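Putative periplasmic protein (Salmonella enterica subsp. enterica serovar Typhimurium, PDB 4J32) serves as the periplasmic immunity protein Tai4, which binds the type VI effector Tae4, a peptidoglycan amidase, and probably protects the cell by inhibiting it. Local coordinates at residues B[24-29]-B[80-85]. Residues are numbered along the deposited sequence; the frame is centred on the assembly and turned at random.
Sequences ALVYKD and MKCIDF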
loop_
_atom_site.group_PDB
_atom_site.type_symbol
_atom_site.label_atom_id
_atom_site.label_comp_id
_atom_site.label_asym_id
_atom_site.label_seq_id
_atom_site.Cartn_x
_atom_site.Cartn_y
_atom_site.Cartn_z
ATOM N N ALA B 24 3.750 1.004 -6.044
ATOM C CA ALA B 24 3.813 1.572 -7.391
ATOM C C ALA B 24 4.112 0.521 -8.455
ATOM O O ALA B 24 3.708 0.672 -9.606
ATOM C CB ALA B 24 4.873 2.677 -7.464
ATOM N N LEU B 25 4.870 -0.515 -8.087
ATOM C CA LEU B 25 5.129 -1.606 -9.023
ATOM C C LEU B 25 3.953 -2.557 -9.246
ATOM O O LEU B 25 3.714 -2.987 -10.381
ATOM C CB LEU B 25 6.335 -2.448 -8.572
ATOM C CG LEU B 25 7.702 -1.764 -8.478
ATOM C CD1 LEU B 25 8.757 -2.773 -7.982
ATOM C CD2 LEU B 25 8.099 -1.163 -9.815
ATOM N N VAL B 26 3.268 -2.939 -8.179
ATOM C CA VAL B 26 2.313 -4.051 -8.261
ATOM C C VAL B 26 0.920 -3.684 -8.783
ATOM O O VAL B 26 0.232 -4.530 -9.339
ATOM C CB VAL B 26 2.186 -4.864 -6.933
ATOM C CG1 VAL B 26 3.578 -5.446 -6.498
ATOM C CG2 VAL B 26 1.576 -4.026 -5.815
ATOM N N TYR B 27 0.516 -2.438 -8.601
ATOM C CA TYR B 27 -0.843 -2.024 -8.953
ATOM C C TYR B 27 -0.893 -1.551 -10.403
ATOM O O TYR B 27 0.061 -0.933 -10.871
ATOM C CB TYR B 27 -1.267 -0.882 -8.033
ATOM C CG TYR B 27 -1.508 -1.258 -6.576
ATOM C CD1 TYR B 27 -2.152 -2.461 -6.214
ATOM C CD2 TYR B 27 -1.126 -0.382 -5.571
ATOM C CE1 TYR B 27 -2.395 -2.762 -4.861
ATOM C CE2 TYR B 27 -1.375 -0.655 -4.230
ATOM C CZ TYR B 27 -1.991 -1.849 -3.874
ATOM O OH TYR B 27 -2.209 -2.050 -2.527
ATOM N N LYS B 28 -1.993 -1.830 -11.092
ATOM C CA LYS B 28 -2.112 -1.518 -12.520
ATOM C C LYS B 28 -2.616 -0.085 -12.769
ATOM O O LYS B 28 -2.119 0.635 -13.663
ATOM C CB LYS B 28 -2.996 -2.559 -13.225
ATOM C CG LYS B 28 -2.888 -2.480 -14.752
ATOM C CD LYS B 28 -3.887 -3.333 -15.519
ATOM C CE LYS B 28 -3.646 -3.149 -17.030
ATOM N NZ LYS B 28 -4.737 -3.668 -17.906
ATOM N N ASP B 29 -3.585 0.333 -11.963
ATOM C CA ASP B 29 -4.309 1.591 -12.192
ATOM C C ASP B 29 -3.358 2.776 -12.169
ATOM O O ASP B 29 -2.562 2.912 -11.237
ATOM C CB ASP B 29 -5.407 1.761 -11.137
ATOM C CG ASP B 29 -6.113 3.094 -11.242
ATOM O OD1 ASP B 29 -6.917 3.282 -12.169
ATOM O OD2 ASP B 29 -5.850 3.964 -10.391
ATOM N N MET B 80 -0.352 -7.874 -0.880
ATOM C CA MET B 80 0.368 -8.835 -0.038
ATOM C C MET B 80 1.839 -9.010 -0.421
ATOM O O MET B 80 2.707 -9.275 0.450
ATOM C CB MET B 80 -0.330 -10.193 -0.109
ATOM C CG MET B 80 0.180 -11.157 0.916
ATOM S SD MET B 80 -0.742 -12.720 0.897
ATOM C CE MET B 80 -2.199 -12.238 1.836
ATOM N N LYS B 81 2.128 -8.939 -1.720
ATOM C CA LYS B 81 3.518 -9.053 -2.192
ATOM C C LYS B 81 4.372 -7.958 -1.519
ATOM O O LYS B 81 5.499 -8.226 -1.067
ATOM C CB LYS B 81 3.578 -8.953 -3.727
ATOM C CG LYS B 81 2.778 -10.059 -4.419
ATOM C CD LYS B 81 2.599 -9.817 -5.909
ATOM C CE LYS B 81 1.531 -10.781 -6.444
ATOM N NZ LYS B 81 1.338 -10.566 -7.929
ATOM N N CYS B 82 3.812 -6.749 -1.419
ATOM C CA CYS B 82 4.561 -5.617 -0.857
ATOM C C CYS B 82 4.646 -5.689 0.663
ATOM O O CYS B 82 5.648 -5.272 1.260
ATOM C CB CYS B 82 3.950 -4.302 -1.315
ATOM S SG CYS B 82 4.117 -4.101 -3.071
ATOM N N ILE B 83 3.616 -6.253 1.293
ATOM C CA ILE B 83 3.671 -6.432 2.751
ATOM C C ILE B 83 4.738 -7.499 3.091
ATOM O O ILE B 83 5.538 -7.317 4.012
ATOM C CB ILE B 83 2.268 -6.753 3.354
ATOM C CG1 ILE B 83 1.391 -5.475 3.286
ATOM C CG2 ILE B 83 2.399 -7.233 4.826
ATOM C CD1 ILE B 83 -0.049 -5.654 3.587
ATOM N N ASP B 84 4.777 -8.577 2.317
ATOM C CA ASP B 84 5.825 -9.580 2.529
ATOM C C ASP B 84 7.199 -8.939 2.264
ATOM O O ASP B 84 8.182 -9.198 2.988
ATOM C CB ASP B 84 5.611 -10.795 1.614
ATOM C CG ASP B 84 4.464 -11.702 2.088
ATOM O OD1 ASP B 84 3.951 -11.515 3.230
ATOM O OD2 ASP B 84 4.121 -12.647 1.333
ATOM N N PHE B 85 7.275 -8.155 1.200
ATOM C CA PHE B 85 8.544 -7.494 0.824
ATOM C C PHE B 85 9.110 -6.664 1.975
ATOM O O PHE B 85 10.305 -6.737 2.254
ATOM C CB PHE B 85 8.316 -6.600 -0.397
ATOM C CG PHE B 85 9.458 -5.632 -0.696
ATOM C CD1 PHE B 85 10.778 -6.082 -0.790
ATOM C CD2 PHE B 85 9.184 -4.272 -0.937
ATOM C CE1 PHE B 85 11.844 -5.171 -1.089
ATOM C CE2 PHE B 85 10.232 -3.364 -1.254
ATOM C CZ PHE B 85 11.548 -3.818 -1.318
#
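K81 NZ is held by two acceptors of its own chain, N78 OD1 and the carbonyl O of L67, so the lysine's charged end is turned to the start of helix 78-86 and the loop before it. What K81 offers V26 is the base of its side chain: CB lies 4.5 Å from V26 CG1, a loose apolar approach. The closer meeting is between V26, the last residue of helix 10-26, and C82. A chi1 of -58° sets V26 CG1 anti to the carbonyl carbon and CG2 between the backbone N and that carbon, and from there both methyls reach the sulfur; C82 SG is 3.7 Å from V26 CG1 and, equally, 3.7 Å from V26 CG2. Near-equal distances place the sulfur in the fork of the isopropyl group, and V26 CB is 4.4 Å from the same C82 SG. With the CA atoms of V26 and C82 7.9 Å apart, the contacts between the segments run through side-chain atoms. V26 CG2 also lies 4.0 Å above the plane of the Y27 ring, offset toward its rim. Y27 OH in turn hydrogen-bonds T79 OG1, tying the residue that leaves the helix back to helix 78-86, while the Y27 ring meets the Y27 ring of the second subunit, planes at about 75°. The sulfur that V26 straddles is also covalently committed, since C82 forms a disulfide with C22, four residues before V26 on helix 10-26. Across 24-29 and 80-85 the contact is thus purely apolar, burying 115 Å² in all; the disulfide links the two helices covalently, consistent with limiting their separation, and the valine methyls pack against its sulfur.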